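Side-chain contacts in ThiJ/PfpI family protein (Pseudomonas syringae pv. tomato, PDB 3EWN), which is of unknown function but belongs to the DJ-1/PfpI family, related to the class I glutamine amidotransferases: residues 96-101 against 234-239; 126-131 against 145-150; 163-168 against 186-191; 168-173 against 179-184. All blocks are in the same frame, centred on the assembly; numbering follows the deposited sequence.

Contact 1 of 4, residues 96-101 against 234-239; sequences GTLAAA and TKKADA
Leu98 and Ala237 mark the closest approach of two short helical segments, their CA atoms 7.2 Å apart. Helix 95-100 contributes one side chain to the meeting, and helix 231-240 two adjacent residues, Lys236 and Ala237. No hydrogen bond joins the segments, so the contact rests on van der Waals packing.

Leu98 points at the partner helix and divides its two methyls between the two residues. CD1 lies against the aliphatic chain of Lys236, 3.6 Å from CB and only 3.4 Å from CE. The second distance is shorter than usual for two carbons, which indicates tight packing at this point. A bend at chi3 (68°) brings CE back to the same methyl that touches CB, and the two side chains cross at about a right angle. The other methyl, CD2, faces backbone, with Ala237 CA and Lys236 O each 4.1 Å away. Lysine thus acts here as a hydrocarbon, while its ammonium end turns to a separate task: NZ forms a salt bridge with Asp95, at the start of helix 95-100.

The apolar patch extends along helix 231-240, where Phe233 and Leu240 also touch Leu98. On another side helix 95-100 packs through Thr97 and Ala100 against Ile129 of helix 126-132, while Ala237 reaches across to the loop residues Cys147 and Ala150.

Contact 2 of 4, residues 126-131 against 145-150; sequences GSLILG and WSCRDA
Apolar contacts carry this meeting, in which Leu128 of helix 126-132 is received by Cys147 and Ala150 of the loop segment. The leucine leaves its helix obliquely, and it is the fork at its end that closes the distance. CD1 comes to 4.1 Å from Cys147 SG, with CG almost as near the sulfur, while CD2 faces the Ala150 methyl at 4.3 Å. The thiol is directed at the fork because chi1 of Cys147 (61°) holds SG between the backbone N and the carbonyl carbon.

Backbone enters the contact at one place: CD2 also lies 4.1 Å from Cys147 O. Within the loop that carbonyl also takes a weak hydrogen bond from Ala150 N.

Polar bonds run around the contact rather than through it. Ser127 OG is hydrogen-bonded to Cys124 O and Thr142 O, and Ser146 OG to His144 ND1 and a glycerol molecule, while Phe233 and Ala237 of helix 231-240 cover Cys147.

Strand 119-123, the turn with Cys124 and helix 126-132 are consistent with the nucleophile elbow of relatives in the glutaminase I clan, in which a cysteine occupies the turn; Leu128, in the first turn of that helix, packs it onto the 145-150 loop.

Contact 3 of 4, residues 163-168 against 186-191; sequences VVRDRN and VAELRD
A beta-hairpin at the border of the main sheet meets the helix that follows it, through Arg165 of strand 163-166 and Glu188 near the end of helix 177-189. The two strands of the hairpin are joined by a type II' turn with Arg167 and Asn168 at its centre.

This is a surface contact made by a single salt bridge. Arg165 extends from CG to NE and points at the helix, bringing NH1 to 3.0 Å from Glu188 OE1. The hydrogen bond within the pair is weak, its N-H...O angle being 123°. Guanidinium and carboxylate planes stand 82° apart, which rules out a flat, two-pronged pairing, so the attraction is probably largely electrostatic. Glu188 bends at chi2 (64°) to present its carboxylate, and OE2 is hydrogen-bonded to the hydroxyl of Tyr119 on strand 119-123.

The straighter bond of the arginine lies within its own hairpin. NE donates to Arg167 O at 2.9 Å, in the guanidinium plane and almost perfectly straight, tying the side chain to the turn. Next to it in the turn, Arg167 grips Asp166 side-on: NE bonds OD1 at 2.8 Å and NH1 bonds OD2 at 3.0 Å, both meeting their oxygens from above the carboxylate plane.

Contact 4 of 4, residues 168-173 against 179-184; sequences NRITGA and LDFGLS
Asn168 OD1 accepts a 2.7 Å hydrogen bond from Arg169 NH1 at the start of the strand that next presents Ile170 to Phe181 of helix 177-189. The guanidinium edge meets a lone pair in the carbonyl plane, but the planes of the two groups are twisted well away from each other. Arg169 NE is hydrogen-bonded to Leu135 O.

Across the segments the contact is apolar. Phe181 points at the strand with CG anti to its own nitrogen (chi1 155°), and the ring arrives with its edge toward Ile170. The methyl CG2 sits in the plane of that edge, 3.7 Å from both CD1 and CE1. CE1 also approaches Ile170 O, at 3.6 Å and obliquely to the ring.

Two residues along, on the same side of the strand, Gly172 meets the base of the same side chain, its CA 4.4 Å from Phe181 CB. Here the backbones come closest, CA to CA 5.5 Å, the glycine having no side chain. Thr121 and Val123 of the adjacent strand, with Pro42 and Phe46 of helix 36-46, surround the ring further. Asp180 OD2 forms a salt bridge with Arg162 of its own chain and accepts a hydrogen bond from the backbone N of Asp207 of the second subunit.

A strand running through a short turn into a helix that folds back over the sheet is a basic unit of the Rossmann-like alpha/beta sandwich of the DJ-1/PfpI family.

In the fold
Contacts 1 and 2 have centres about 8 Å apart and touch each other: helix 231-240 lies against both helix 95-100 and the loop 145-150. Contacts 3 and 4, with centres about 7 Å apart, both join helix 177-189 to the hairpin of strands 163-166 and 169-172, and have Asn168 in common. Contacts 1 and 3 lie on opposite sides of the chain's centre, about 27 Å between centres. The bridge is contact 2, whose Leu130 packs on Thr171 of contact 4. Along the chain, contact 2 closes before contact 3 opens, contact 4 falls within contact 3, and contact 1 encloses all three, bringing the C-terminal helix back to the alpha/beta core.

Contact 1 of 4, residues 96-101 against 234-239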
loop_
_atom_site.group_PDB
_atom_site.type_symbol
_atom_site.label_atom_id
_atom_site.label_comp_id
_atom_site.label_asym_id
_atom_site.label_seq_id
_atom_site.Cartn_x
_atom_site.Cartn_y
_atom_site.Cartn_z
ATOM N N GLY A 96 -10.015 -14.738 -5.289
ATOM C CA GLY A 96 -10.358 -14.584 -3.887
ATOM C C GLY A 96 -11.555 -13.670 -3.705
ATOM O O GLY A 96 -12.363 -13.854 -2.793
ATOM N N THR A 97 -11.660 -12.679 -4.583
ATOM C CA THR A 97 -12.749 -11.710 -4.557
ATOM C C THR A 97 -14.053 -12.350 -5.031
ATOM O O THR A 97 -15.127 -12.066 -4.498
ATOM C CB THR A 97 -12.424 -10.517 -5.466
ATOM O OG1 THR A 97 -11.193 -9.918 -5.039
ATOM C CG2 THR A 97 -13.550 -9.484 -5.421
ATOM N N LEU A 98 -13.955 -13.204 -6.047
ATOM C CA LEU A 98 -15.128 -13.889 -6.572
ATOM C C LEU A 98 -15.651 -14.828 -5.490
ATOM O O LEU A 98 -16.861 -14.975 -5.308
ATOM C CB LEU A 98 -14.759 -14.679 -7.831
ATOM C CG LEU A 98 -14.281 -13.833 -9.016
ATOM C CD1 LEU A 98 -13.712 -14.737 -10.101
ATOM C CD2 LEU A 98 -15.450 -13.005 -9.556
ATOM N N ALA A 99 -14.732 -15.467 -4.774
ATOM C CA ALA A 99 -15.113 -16.378 -3.702
ATOM C C ALA A 99 -15.822 -15.594 -2.602
ATOM O O ALA A 99 -16.863 -16.012 -2.101
ATOM C CB ALA A 99 -13.880 -17.079 -3.135
ATOM N N ALA A 100 -15.259 -14.454 -2.225
ATOM C CA ALA A 100 -15.869 -13.630 -1.188
ATOM C C ALA A 100 -17.248 -13.125 -1.624
ATOM O O ALA A 100 -18.184 -13.093 -0.825
ATOM C CB ALA A 100 -14.962 -12.451 -0.849
ATOM N N ALA A 101 -17.368 -12.746 -2.893
ATOM C CA ALA A 101 -18.626 -12.234 -3.430
ATOM C C ALA A 101 -19.666 -13.330 -3.640
ATOM O O ALA A 101 -20.806 -13.039 -4.001
ATOM C CB ALA A 101 -18.371 -11.503 -4.748
ATOM N N THR A 234 -12.409 -11.452 -16.175
ATOM C CA THR A 234 -13.485 -10.648 -16.745
ATOM C C THR A 234 -14.732 -11.488 -16.982
ATOM O O THR A 234 -15.840 -11.076 -16.637
ATOM C CB THR A 234 -13.077 -10.011 -18.078
ATOM O OG1 THR A 234 -11.977 -9.120 -17.861
ATOM C CG2 THR A 234 -14.249 -9.230 -18.677
ATOM N N LYS A 235 -14.554 -12.663 -17.579
ATOM C CA LYS A 235 -15.689 -13.533 -17.843
ATOM C C LYS A 235 -16.337 -14.041 -16.556
ATOM O O LYS A 235 -17.560 -14.078 -16.454
ATOM C CB LYS A 235 -15.269 -14.709 -18.734
ATOM C CG LYS A 235 -14.999 -14.307 -20.183
ATOM C CD LYS A 235 -14.744 -15.513 -21.084
ATOM C CE LYS A 235 -13.383 -16.146 -20.831
ATOM N NZ LYS A 235 -12.257 -15.235 -21.185
ATOM N N LYS A 236 -15.526 -14.415 -15.571
ATOM C CA LYS A 236 -16.062 -14.907 -14.300
ATOM C C LYS A 236 -16.791 -13.805 -13.542
ATOM O O LYS A 236 -17.758 -14.072 -12.824
ATOM C CB LYS A 236 -14.941 -15.494 -13.437
ATOM C CG LYS A 236 -14.411 -16.817 -13.973
ATOM C CD LYS A 236 -13.084 -17.204 -13.341
ATOM C CE LYS A 236 -13.226 -17.538 -11.874
ATOM N NZ LYS A 236 -11.970 -18.150 -11.353
ATOM N N ALA A 237 -16.321 -12.568 -13.693
ATOM C CA ALA A 237 -16.969 -11.435 -13.042
ATOM C C ALA A 237 -18.343 -11.250 -13.678
ATOM O O ALA A 237 -19.340 -11.090 -12.982
ATOM C CB ALA A 237 -16.135 -10.173 -13.214
ATOM N N ASP A 238 -18.395 -11.270 -15.008
ATOM C CA ASP A 238 -19.672 -11.121 -15.700
ATOM C C ASP A 238 -20.631 -12.230 -15.276
ATOM O O ASP A 238 -21.817 -11.985 -15.076
ATOM C CB ASP A 238 -19.485 -11.167 -17.221
ATOM C CG ASP A 238 -18.896 -9.883 -17.781
ATOM O OD1 ASP A 238 -19.065 -8.817 -17.149
ATOM O OD2 ASP A 238 -18.282 -9.937 -18.870
ATOM N N ALA A 239 -20.119 -13.451 -15.140
ATOM C CA ALA A 239 -20.953 -14.579 -14.736
ATOM C C ALA A 239 -21.494 -14.358 -13.327
ATOM O O ALA A 239 -22.665 -14.624 -13.047
ATOM C CB ALA A 239 -20.146 -15.885 -14.795
#

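Contact 2 of 4, residues 126-131 against 145-150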
loop_
_atom_site.group_PDB
_atom_site.type_symbol
_atom_site.label_atom_id
_atom_site.label_comp_id
_atom_site.label_asym_id
_atom_site.label_seq_id
_atom_site.Cartn_x
_atom_site.Cartn_y
_atom_site.Cartn_z
ATOM N N GLY A 126 -13.318 -4.782 -5.363
ATOM C CA GLY A 126 -14.101 -4.847 -4.146
ATOM C C GLY A 126 -15.539 -4.428 -4.415
ATOM O O GLY A 126 -16.449 -4.793 -3.676
ATOM N N SER A 127 -15.755 -3.656 -5.475
ATOM C CA SER A 127 -17.111 -3.224 -5.786
ATOM C C SER A 127 -17.991 -4.387 -6.257
ATOM O O SER A 127 -19.208 -4.251 -6.327
ATOM C CB SER A 127 -17.098 -2.087 -6.819
ATOM O OG SER A 127 -16.149 -2.309 -7.847
ATOM N N LEU A 128 -17.383 -5.527 -6.579
ATOM C CA LEU A 128 -18.170 -6.692 -6.987
ATOM C C LEU A 128 -18.824 -7.237 -5.719
ATOM O O LEU A 128 -19.935 -7.761 -5.753
ATOM C CB LEU A 128 -17.287 -7.782 -7.607
ATOM C CG LEU A 128 -16.556 -7.519 -8.927
ATOM C CD1 LEU A 128 -15.770 -8.773 -9.307
ATOM C CD2 LEU A 128 -17.535 -7.151 -10.037
ATOM N N ILE A 129 -18.121 -7.110 -4.597
ATOM C CA ILE A 129 -18.640 -7.580 -3.323
ATOM C C ILE A 129 -19.799 -6.680 -2.896
ATOM O O ILE A 129 -20.831 -7.175 -2.445
ATOM C CB ILE A 129 -17.534 -7.587 -2.236
ATOM C CG1 ILE A 129 -16.460 -8.619 -2.596
ATOM C CG2 ILE A 129 -18.142 -7.892 -0.864
ATOM C CD1 ILE A 129 -15.218 -8.577 -1.695
ATOM N N LEU A 130 -19.634 -5.364 -3.054
ATOM C CA LEU A 130 -20.691 -4.414 -2.698
ATOM C C LEU A 130 -21.922 -4.689 -3.552
ATOM O O LEU A 130 -23.055 -4.643 -3.070
ATOM C CB LEU A 130 -20.247 -2.966 -2.952
ATOM C CG LEU A 130 -19.080 -2.375 -2.164
ATOM C CD1 LEU A 130 -18.972 -0.892 -2.491
ATOM C CD2 LEU A 130 -19.291 -2.575 -0.670
ATOM N N GLY A 131 -21.692 -4.961 -4.830
ATOM C CA GLY A 131 -22.799 -5.229 -5.728
ATOM C C GLY A 131 -23.508 -6.526 -5.395
ATOM O O GLY A 131 -24.735 -6.572 -5.332
ATOM N N TRP A 145 -10.463 -1.973 -14.115
ATOM C CA TRP A 145 -10.922 -1.935 -15.494
ATOM C C TRP A 145 -11.319 -3.292 -16.063
ATOM O O TRP A 145 -12.102 -3.361 -17.008
ATOM C CB TRP A 145 -9.878 -1.275 -16.402
ATOM C CG TRP A 145 -8.511 -1.887 -16.362
ATOM C CD1 TRP A 145 -7.426 -1.424 -15.672
ATOM C CD2 TRP A 145 -8.064 -3.046 -17.081
ATOM N NE1 TRP A 145 -6.329 -2.218 -15.922
ATOM C CE2 TRP A 145 -6.695 -3.221 -16.781
ATOM C CE3 TRP A 145 -8.689 -3.951 -17.948
ATOM C CZ2 TRP A 145 -5.938 -4.267 -17.322
ATOM C CZ3 TRP A 145 -7.934 -4.993 -18.487
ATOM C CH2 TRP A 145 -6.574 -5.139 -18.171
ATOM N N SER A 146 -10.802 -4.371 -15.484
ATOM C CA SER A 146 -11.107 -5.710 -15.983
ATOM C C SER A 146 -12.500 -6.234 -15.650
ATOM O O SER A 146 -12.946 -7.213 -16.253
ATOM C CB SER A 146 -10.074 -6.712 -15.467
ATOM O OG SER A 146 -10.173 -6.855 -14.057
ATOM N N CYS A 147 -13.193 -5.591 -14.714
ATOM C CA CYS A 147 -14.520 -6.064 -14.319
ATOM C C CYS A 147 -15.528 -4.956 -14.039
ATOM O O CYS A 147 -16.601 -5.215 -13.499
ATOM C CB CYS A 147 -14.397 -6.940 -13.069
ATOM S SG CYS A 147 -13.709 -6.081 -11.624
ATOM N N ARG A 148 -15.194 -3.727 -14.416
ATOM C CA ARG A 148 -16.082 -2.595 -14.167
ATOM C C ARG A 148 -17.490 -2.763 -14.752
ATOM O O ARG A 148 -18.490 -2.507 -14.075
ATOM C CB ARG A 148 -15.444 -1.314 -14.714
ATOM C CG ARG A 148 -16.146 -0.042 -14.285
ATOM C CD ARG A 148 -15.420 1.197 -14.798
ATOM N NE ARG A 148 -15.453 1.280 -16.256
ATOM C CZ ARG A 148 -14.382 1.196 -17.040
ATOM N NH1 ARG A 148 -13.175 1.029 -16.515
ATOM N NH2 ARG A 148 -14.522 1.274 -18.355
ATOM N N ASP A 149 -17.576 -3.200 -16.004
ATOM C CA ASP A 149 -18.882 -3.358 -16.633
ATOM C C ASP A 149 -19.764 -4.422 -15.997
ATOM O O ASP A 149 -20.988 -4.356 -16.107
ATOM C CB ASP A 149 -18.728 -3.642 -18.127
ATOM C CG ASP A 149 -18.242 -2.434 -18.894
ATOM O OD1 ASP A 149 -18.730 -1.320 -18.610
ATOM O OD2 ASP A 149 -17.384 -2.594 -19.781
ATOM N N ALA A 150 -19.154 -5.396 -15.330
ATOM C CA ALA A 150 -19.924 -6.453 -14.683
ATOM C C ALA A 150 -20.871 -5.884 -13.630
ATOM O O ALA A 150 -21.928 -6.458 -13.363
ATOM C CB ALA A 150 -18.977 -7.475 -14.038
#

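Contact 3 of 4, residues 163-168 against 186-191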
loop_
_atom_site.group_PDB
_atom_site.type_symbol
_atom_site.label_atom_id
_atom_site.label_comp_id
_atom_site.label_asym_id
_atom_site.label_seq_id
_atom_site.Cartn_x
_atom_site.Cartn_y
_atom_site.Cartn_z
ATOM N N VAL A 163 -12.160 7.668 -9.040
ATOM C CA VAL A 163 -12.908 7.713 -7.790
ATOM C C VAL A 163 -14.314 8.177 -8.132
ATOM O O VAL A 163 -14.490 9.208 -8.776
ATOM C CB VAL A 163 -12.289 8.701 -6.776
ATOM C CG1 VAL A 163 -13.143 8.752 -5.516
ATOM C CG2 VAL A 163 -10.866 8.276 -6.435
ATOM N N VAL A 164 -15.312 7.412 -7.704
ATOM C CA VAL A 164 -16.701 7.750 -7.991
ATOM C C VAL A 164 -17.530 7.865 -6.724
ATOM O O VAL A 164 -17.497 6.979 -5.869
ATOM C CB VAL A 164 -17.360 6.671 -8.892
ATOM C CG1 VAL A 164 -18.835 7.004 -9.117
ATOM C CG2 VAL A 164 -16.627 6.577 -10.216
ATOM N N ARG A 165 -18.259 8.971 -6.592
ATOM C CA ARG A 165 -19.125 9.143 -5.442
ATOM C C ARG A 165 -20.563 9.349 -5.892
ATOM O O ARG A 165 -20.840 10.142 -6.781
ATOM C CB ARG A 165 -18.708 10.332 -4.573
ATOM C CG ARG A 165 -19.666 10.503 -3.399
ATOM C CD ARG A 165 -19.292 11.616 -2.437
ATOM N NE ARG A 165 -20.257 11.664 -1.340
ATOM C CZ ARG A 165 -20.206 12.519 -0.325
ATOM N NH1 ARG A 165 -19.231 13.413 -0.256
ATOM N NH2 ARG A 165 -21.131 12.472 0.626
ATOM N N ASP A 166 -21.470 8.603 -5.283
ATOM C CA ASP A 166 -22.890 8.718 -5.585
ATOM C C ASP A 166 -23.557 8.609 -4.223
ATOM O O ASP A 166 -23.654 7.519 -3.656
ATOM C CB ASP A 166 -23.339 7.576 -6.493
ATOM C CG ASP A 166 -24.815 7.652 -6.844
ATOM O OD1 ASP A 166 -25.520 8.538 -6.311
ATOM O OD2 ASP A 166 -25.271 6.818 -7.649
ATOM N N ARG A 167 -24.014 9.741 -3.701
ATOM C CA ARG A 167 -24.633 9.768 -2.391
ATOM C C ARG A 167 -23.609 9.243 -1.381
ATOM O O ARG A 167 -22.499 9.772 -1.304
ATOM C CB ARG A 167 -25.921 8.936 -2.405
ATOM C CG ARG A 167 -27.083 9.676 -3.084
ATOM C CD ARG A 167 -28.169 8.721 -3.554
ATOM N NE ARG A 167 -27.758 8.001 -4.756
ATOM C CZ ARG A 167 -28.417 6.972 -5.272
ATOM N NH1 ARG A 167 -27.966 6.382 -6.372
ATOM N NH2 ARG A 167 -29.523 6.527 -4.682
ATOM N N ASN A 168 -23.947 8.210 -0.619
ATOM C CA ASN A 168 -22.993 7.707 0.360
ATOM C C ASN A 168 -22.194 6.495 -0.119
ATOM O O ASN A 168 -21.627 5.761 0.686
ATOM C CB ASN A 168 -23.706 7.402 1.679
ATOM C CG ASN A 168 -24.502 6.124 1.627
ATOM O OD1 ASN A 168 -25.110 5.796 0.607
ATOM N ND2 ASN A 168 -24.514 5.396 2.737
ATOM N N VAL A 186 -10.405 11.087 3.770
ATOM C CA VAL A 186 -9.886 11.815 4.925
ATOM C C VAL A 186 -10.452 13.238 4.963
ATOM O O VAL A 186 -10.818 13.743 6.024
ATOM C CB VAL A 186 -8.339 11.883 4.901
ATOM C CG1 VAL A 186 -7.837 12.845 5.975
ATOM C CG2 VAL A 186 -7.752 10.487 5.122
ATOM N N ALA A 187 -10.525 13.889 3.805
ATOM C CA ALA A 187 -11.054 15.251 3.752
ATOM C C ALA A 187 -12.558 15.244 4.032
ATOM O O ALA A 187 -13.082 16.143 4.693
ATOM C CB ALA A 187 -10.779 15.868 2.384
ATOM N N GLU A 188 -13.246 14.230 3.516
ATOM C CA GLU A 188 -14.691 14.089 3.715
ATOM C C GLU A 188 -15.010 13.935 5.199
ATOM O O GLU A 188 -15.916 14.584 5.723
ATOM C CB GLU A 188 -15.206 12.865 2.950
ATOM C CG GLU A 188 -16.665 12.475 3.211
ATOM C CD GLU A 188 -17.658 13.533 2.759
ATOM O OE1 GLU A 188 -17.310 14.337 1.871
ATOM O OE2 GLU A 188 -18.795 13.551 3.274
ATOM N N LEU A 189 -14.249 13.077 5.870
ATOM C CA LEU A 189 -14.446 12.808 7.292
ATOM C C LEU A 189 -14.004 13.942 8.222
ATOM O O LEU A 189 -14.640 14.198 9.248
ATOM C CB LEU A 189 -13.729 11.506 7.664
ATOM C CG LEU A 189 -14.299 10.277 6.946
ATOM C CD1 LEU A 189 -13.396 9.066 7.171
ATOM C CD2 LEU A 189 -15.709 10.004 7.448
ATOM N N ARG A 190 -12.914 14.616 7.873
ATOM C CA ARG A 190 -12.411 15.725 8.680
ATOM C C ARG A 190 -12.532 16.971 7.808
ATOM O O ARG A 190 -13.632 17.482 7.623
ATOM C CB ARG A 190 -10.958 15.457 9.089
ATOM C CG ARG A 190 -10.780 14.174 9.911
ATOM C CD ARG A 190 -11.634 14.180 11.176
ATOM N NE ARG A 190 -11.565 12.909 11.898
ATOM C CZ ARG A 190 -10.594 12.562 12.736
ATOM N NH1 ARG A 190 -9.586 13.391 12.986
ATOM N NH2 ARG A 190 -10.621 11.369 13.315
ATOM N N ASP A 191 -11.420 17.476 7.284
ATOM C CA ASP A 191 -11.486 18.623 6.382
ATOM C C ASP A 191 -10.294 18.584 5.435
ATOM O O ASP A 191 -9.447 17.703 5.547
ATOM C CB ASP A 191 -11.582 19.964 7.144
ATOM C CG ASP A 191 -10.290 20.377 7.826
ATOM O OD1 ASP A 191 -9.246 19.719 7.639
ATOM O OD2 ASP A 191 -10.328 21.391 8.558
#

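Contact 4 of 4, residues 168-173 against 179-184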
loop_
_atom_site.group_PDB
_atom_site.type_symbol
_atom_site.label_atom_id
_atom_site.label_comp_id
_atom_site.label_asym_id
_atom_site.label_seq_id
_atom_site.Cartn_x
_atom_site.Cartn_y
_atom_site.Cartn_z
ATOM N N ASN A 168 -23.947 8.210 -0.619
ATOM C CA ASN A 168 -22.993 7.707 0.360
ATOM C C ASN A 168 -22.194 6.495 -0.119
ATOM O O ASN A 168 -21.627 5.761 0.686
ATOM C CB ASN A 168 -23.706 7.402 1.679
ATOM C CG ASN A 168 -24.502 6.124 1.627
ATOM O OD1 ASN A 168 -25.110 5.796 0.607
ATOM N ND2 ASN A 168 -24.514 5.396 2.737
ATOM N N ARG A 169 -22.157 6.294 -1.433
ATOM C CA ARG A 169 -21.390 5.205 -2.031
ATOM C C ARG A 169 -20.161 5.834 -2.670
ATOM O O ARG A 169 -20.285 6.667 -3.565
ATOM C CB ARG A 169 -22.196 4.492 -3.126
ATOM C CG ARG A 169 -22.936 3.237 -2.683
ATOM C CD ARG A 169 -24.005 3.532 -1.639
ATOM N NE ARG A 169 -24.906 2.392 -1.492
ATOM C CZ ARG A 169 -25.912 2.336 -0.625
ATOM N NH1 ARG A 169 -26.149 3.357 0.187
ATOM N NH2 ARG A 169 -26.692 1.265 -0.582
ATOM N N ILE A 170 -18.977 5.446 -2.208
ATOM C CA ILE A 170 -17.743 5.981 -2.771
ATOM C C ILE A 170 -16.847 4.808 -3.143
ATOM O O ILE A 170 -16.475 3.999 -2.292
ATOM C CB ILE A 170 -17.030 6.908 -1.763
ATOM C CG1 ILE A 170 -17.992 8.024 -1.338
ATOM C CG2 ILE A 170 -15.770 7.496 -2.403
ATOM C CD1 ILE A 170 -17.447 8.990 -0.309
ATOM N N THR A 171 -16.517 4.709 -4.426
ATOM C CA THR A 171 -15.689 3.612 -4.905
ATOM C C THR A 171 -14.453 4.085 -5.660
ATOM O O THR A 171 -14.477 5.106 -6.347
ATOM C CB THR A 171 -16.506 2.664 -5.825
ATOM O OG1 THR A 171 -17.157 3.426 -6.852
ATOM C CG2 THR A 171 -17.551 1.907 -5.022
ATOM N N GLY A 172 -13.366 3.334 -5.506
ATOM C CA GLY A 172 -12.130 3.662 -6.189
ATOM C C GLY A 172 -11.870 2.623 -7.260
ATOM O O GLY A 172 -12.340 1.492 -7.157
ATOM N N ALA A 173 -11.124 2.997 -8.294
ATOM C CA ALA A 173 -10.821 2.071 -9.375
ATOM C C ALA A 173 -9.766 1.044 -8.975
ATOM O O ALA A 173 -9.590 0.743 -7.796
ATOM C CB ALA A 173 -10.372 2.838 -10.609
ATOM N N LEU A 179 -5.379 4.977 -2.929
ATOM C CA LEU A 179 -4.747 6.121 -2.278
ATOM C C LEU A 179 -5.532 7.406 -2.516
ATOM O O LEU A 179 -5.714 8.211 -1.601
ATOM C CB LEU A 179 -3.320 6.296 -2.788
ATOM C CG LEU A 179 -2.306 5.273 -2.288
ATOM C CD1 LEU A 179 -1.004 5.420 -3.066
ATOM C CD2 LEU A 179 -2.076 5.479 -0.792
ATOM N N ASP A 180 -5.995 7.603 -3.747
ATOM C CA ASP A 180 -6.762 8.802 -4.063
ATOM C C ASP A 180 -8.121 8.731 -3.381
ATOM O O ASP A 180 -8.646 9.730 -2.887
ATOM C CB ASP A 180 -6.896 8.952 -5.581
ATOM C CG ASP A 180 -5.554 9.208 -6.244
ATOM O OD1 ASP A 180 -4.725 9.891 -5.614
ATOM O OD2 ASP A 180 -5.325 8.739 -7.378
ATOM N N PHE A 181 -8.682 7.531 -3.352
ATOM C CA PHE A 181 -9.951 7.297 -2.689
ATOM C C PHE A 181 -9.771 7.632 -1.203
ATOM O O PHE A 181 -10.587 8.338 -0.604
ATOM C CB PHE A 181 -10.332 5.825 -2.855
ATOM C CG PHE A 181 -11.240 5.305 -1.781
ATOM C CD1 PHE A 181 -12.594 5.605 -1.789
ATOM C CD2 PHE A 181 -10.730 4.529 -0.749
ATOM C CE1 PHE A 181 -13.433 5.137 -0.777
ATOM C CE2 PHE A 181 -11.556 4.057 0.266
ATOM C CZ PHE A 181 -12.911 4.362 0.252
ATOM N N GLY A 182 -8.689 7.124 -0.623
ATOM C CA GLY A 182 -8.412 7.351 0.788
ATOM C C GLY A 182 -8.207 8.804 1.176
ATOM O O GLY A 182 -8.781 9.278 2.156
ATOM N N LEU A 183 -7.385 9.518 0.417
ATOM C CA LEU A 183 -7.124 10.919 0.722
ATOM C C LEU A 183 -8.418 11.730 0.650
ATOM O O LEU A 183 -8.652 12.629 1.459
ATOM C CB LEU A 183 -6.088 11.485 -0.253
ATOM C CG LEU A 183 -5.510 12.868 0.062
ATOM C CD1 LEU A 183 -4.828 12.855 1.438
ATOM C CD2 LEU A 183 -4.512 13.250 -1.022
ATOM N N SER A 184 -9.260 11.412 -0.324
ATOM C CA SER A 184 -10.529 12.106 -0.452
ATOM C C SER A 184 -11.412 11.780 0.750
ATOM O O SER A 184 -12.132 12.644 1.251
ATOM C CB SER A 184 -11.231 11.700 -1.747
ATOM O OG SER A 184 -10.558 12.245 -2.868
#